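Local structure of putative arsenate reductase (Streptococcus mutans UA159, 3FZ4) at residues Thr6-Pro11 with Ile33-Asn38. The protein probably reduces arsenate to arsenite, as a putative arsenate reductase of the ArsC family with a thioredoxin-like fold. The protein carries 1 engineered substitution. Numbering follows the deposited sequence. Where two conformers were deposited one is given.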
loop_
_atom_site.group_PDB
_atom_site.type_symbol
_atom_site.label_atom_id
_atom_site.label_comp_id
_atom_site.label_asym_id
_atom_site.label_seq_id
_atom_site.Cartn_x
_atom_site.Cartn_y
_atom_site.Cartn_z
ATOM N N THR A 6 9.372 -5.418 -1.925
ATOM C CA THR A 6 9.354 -3.987 -1.615
ATOM C C THR A 6 8.313 -3.763 -0.497
ATOM O O THR A 6 7.192 -4.293 -0.577
ATOM C CB THR A 6 9.018 -3.154 -2.854
ATOM O OG1 THR A 6 9.958 -3.512 -3.875
ATOM C CG2 THR A 6 9.109 -1.716 -2.567
ATOM N N PHE A 7 8.727 -3.054 0.543
ATOM C CA PHE A 7 7.915 -2.822 1.738
ATOM C C PHE A 7 7.687 -1.318 1.868
ATOM O O PHE A 7 8.634 -0.572 2.108
ATOM C CB PHE A 7 8.660 -3.387 2.957
ATOM C CG PHE A 7 7.982 -3.139 4.265
ATOM C CD1 PHE A 7 6.746 -3.744 4.567
ATOM C CD2 PHE A 7 8.594 -2.301 5.210
ATOM C CE1 PHE A 7 6.152 -3.515 5.825
ATOM C CE2 PHE A 7 8.003 -2.082 6.466
ATOM C CZ PHE A 7 6.770 -2.657 6.760
ATOM N N TYR A 8 6.448 -0.889 1.656
ATOM C CA TYR A 8 6.115 0.530 1.771
ATOM C C TYR A 8 5.617 0.830 3.175
ATOM O O TYR A 8 4.705 0.162 3.675
ATOM C CB TYR A 8 5.046 0.911 0.770
ATOM C CG TYR A 8 5.543 1.025 -0.626
ATOM C CD1 TYR A 8 6.056 2.229 -1.070
ATOM C CD2 TYR A 8 5.480 -0.046 -1.518
ATOM C CE1 TYR A 8 6.555 2.367 -2.352
ATOM C CE2 TYR A 8 5.943 0.100 -2.841
ATOM C CZ TYR A 8 6.487 1.319 -3.227
ATOM O OH TYR A 8 6.978 1.488 -4.518
ATOM N N GLU A 9 6.209 1.834 3.814
ATOM C CA GLU A 9 5.968 2.099 5.238
ATOM C C GLU A 9 6.019 3.597 5.490
ATOM O O GLU A 9 6.274 4.382 4.587
ATOM C CB GLU A 9 7.013 1.375 6.104
ATOM C CG GLU A 9 8.447 1.796 5.780
ATOM C CD GLU A 9 9.425 1.409 6.856
ATOM O OE1 GLU A 9 8.978 1.154 7.979
ATOM O OE2 GLU A 9 10.617 1.354 6.564
ATOM N N TYR A 10 5.801 3.984 6.736
ATOM C CA TYR A 10 5.850 5.382 7.166
ATOM C C TYR A 10 6.278 5.391 8.639
ATOM O O TYR A 10 5.922 4.476 9.359
ATOM C CB TYR A 10 4.449 5.975 6.964
ATOM C CG TYR A 10 4.389 7.453 7.213
ATOM C CD1 TYR A 10 5.075 8.360 6.394
ATOM C CD2 TYR A 10 3.613 7.957 8.253
ATOM C CE1 TYR A 10 5.028 9.757 6.655
ATOM C CE2 TYR A 10 3.535 9.332 8.498
ATOM C CZ TYR A 10 4.241 10.215 7.700
ATOM O OH TYR A 10 4.168 11.567 7.964
ATOM N N PRO A 11 7.024 6.427 9.095
ATOM C CA PRO A 11 7.496 6.394 10.501
ATOM C C PRO A 11 6.384 6.357 11.535
ATOM O O PRO A 11 6.511 5.611 12.523
ATOM C CB PRO A 11 8.302 7.699 10.626
ATOM C CG PRO A 11 8.829 7.897 9.222
ATOM C CD PRO A 11 7.613 7.578 8.375
ATOM N N ILE A 33 10.641 1.350 1.632
ATOM C CA ILE A 33 10.439 2.636 0.967
ATOM C C ILE A 33 9.451 3.466 1.771
ATOM O O ILE A 33 8.402 2.938 2.182
ATOM C CB ILE A 33 9.878 2.434 -0.438
ATOM C CG1 ILE A 33 10.840 1.594 -1.291
ATOM C CG2 ILE A 33 9.583 3.792 -1.093
ATOM C CD1 ILE A 33 10.418 1.448 -2.738
ATOM N N ASP A 34 9.744 4.763 1.942
ATOM C CA ASP A 34 8.808 5.637 2.651
ATOM C C ASP A 34 7.702 6.034 1.704
ATOM O O ASP A 34 7.953 6.643 0.666
ATOM C CB ASP A 34 9.555 6.850 3.235
ATOM C CG ASP A 34 8.654 7.765 4.057
ATOM O OD1 ASP A 34 7.685 8.304 3.490
ATOM O OD2 ASP A 34 8.927 7.968 5.255
ATOM N N ILE A 35 6.473 5.654 2.048
ATOM C CA ILE A 35 5.351 5.811 1.161
ATOM C C ILE A 35 4.954 7.277 0.937
ATOM O O ILE A 35 4.360 7.605 -0.086
ATOM C CB ILE A 35 4.172 4.936 1.675
ATOM C CG1 ILE A 35 3.195 4.598 0.565
ATOM C CG2 ILE A 35 3.466 5.571 2.876
ATOM C CD1 ILE A 35 2.079 3.630 0.985
ATOM N N LYS A 36 5.285 8.152 1.889
ATOM C CA LYS A 36 5.021 9.571 1.702
ATOM C C LYS A 36 6.105 10.204 0.822
ATOM O O LYS A 36 5.786 10.946 -0.112
ATOM C CB LYS A 36 4.880 10.298 3.042
ATOM C CG LYS A 36 4.487 11.778 2.910
ATOM C CD LYS A 36 4.187 12.421 4.269
ATOM C CE LYS A 36 5.380 13.209 4.832
ATOM N NZ LYS A 36 5.254 13.559 6.303
ATOM N N LYS A 37 7.367 9.909 1.101
ATOM C CA LYS A 37 8.442 10.543 0.333
ATOM C C LYS A 37 8.533 10.019 -1.090
ATOM O O LYS A 37 8.903 10.762 -2.007
ATOM C CB LYS A 37 9.769 10.278 1.004
ATOM C CG LYS A 37 9.913 10.871 2.339
ATOM C CD LYS A 37 11.337 10.575 2.772
ATOM C CE LYS A 37 11.555 10.953 4.147
ATOM N NZ LYS A 37 12.925 10.511 4.555
ATOM N N ASN A 38 8.238 8.724 -1.272
ATOM C CA ASN A 38 8.455 8.029 -2.526
ATOM C C ASN A 38 7.339 7.039 -2.832
ATOM O O ASN A 38 7.570 5.832 -2.875
ATOM C CB ASN A 38 9.824 7.331 -2.480
ATOM C CG ASN A 38 10.968 8.314 -2.270
ATOM O OD1 ASN A 38 11.207 9.179 -3.106
ATOM N ND2 ASN A 38 11.662 8.189 -1.142
HETATM O O HOH W 1 8.320 4.074 -4.845
#
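Y8 and I33 are paired in a parallel bridge, their side chains side by side on one face of the sheet, with I33 CG2 3.6 Å from Y8 CE1. The I33 CD1 methyl runs on to T6 CG2 at 3.4 Å, a tight carbon pair, while I35 covers the Y8 CB methylene through CG1 and CD1. Backbone bonds link the two segments, donors alternating between them: I33 N to F7 O, E9 N to I33 O, and I35 N to E9 O at 2.8 Å, the last nearly straight (172° at the hydrogen). These are strands 5-9 and 30-34 of a beta-alpha-beta unit whose crossover helix, 14-26, carries the C13-C16 disulfide at its N-terminal end, a CxxC arrangement consistent with the thioredoxin-like fold of ArsC proteins. E9 turns to the other face of the sheet from Y8; it touches C16, and its OE2 forms a salt bridge with K20. Beyond the strands, Y10 has CG anti to the backbone N (chi1 -173°), which swings the ring toward K36. In the conformer described, K36 CB and CD pass Y10 CE1, and the bend at chi3 (98°) brings NZ to the ring edge, in its plane, to donate to Y10 OH at 2.8 Å. P11 CD lies over one face of that ring, offset toward its rim, and touches D34 OD2 (3.4 Å). D34 OD1, at the ring edge, closes an Asx motif by accepting from K37 N at 2.9 Å, from above the carboxylate plane, and weakly from K36 N. With N38 N also bonded to D34 O, the turn places N38 O at the edge of the Y8 ring, where one water donates to N38 O and also hydrogen-bonds Y8 OH.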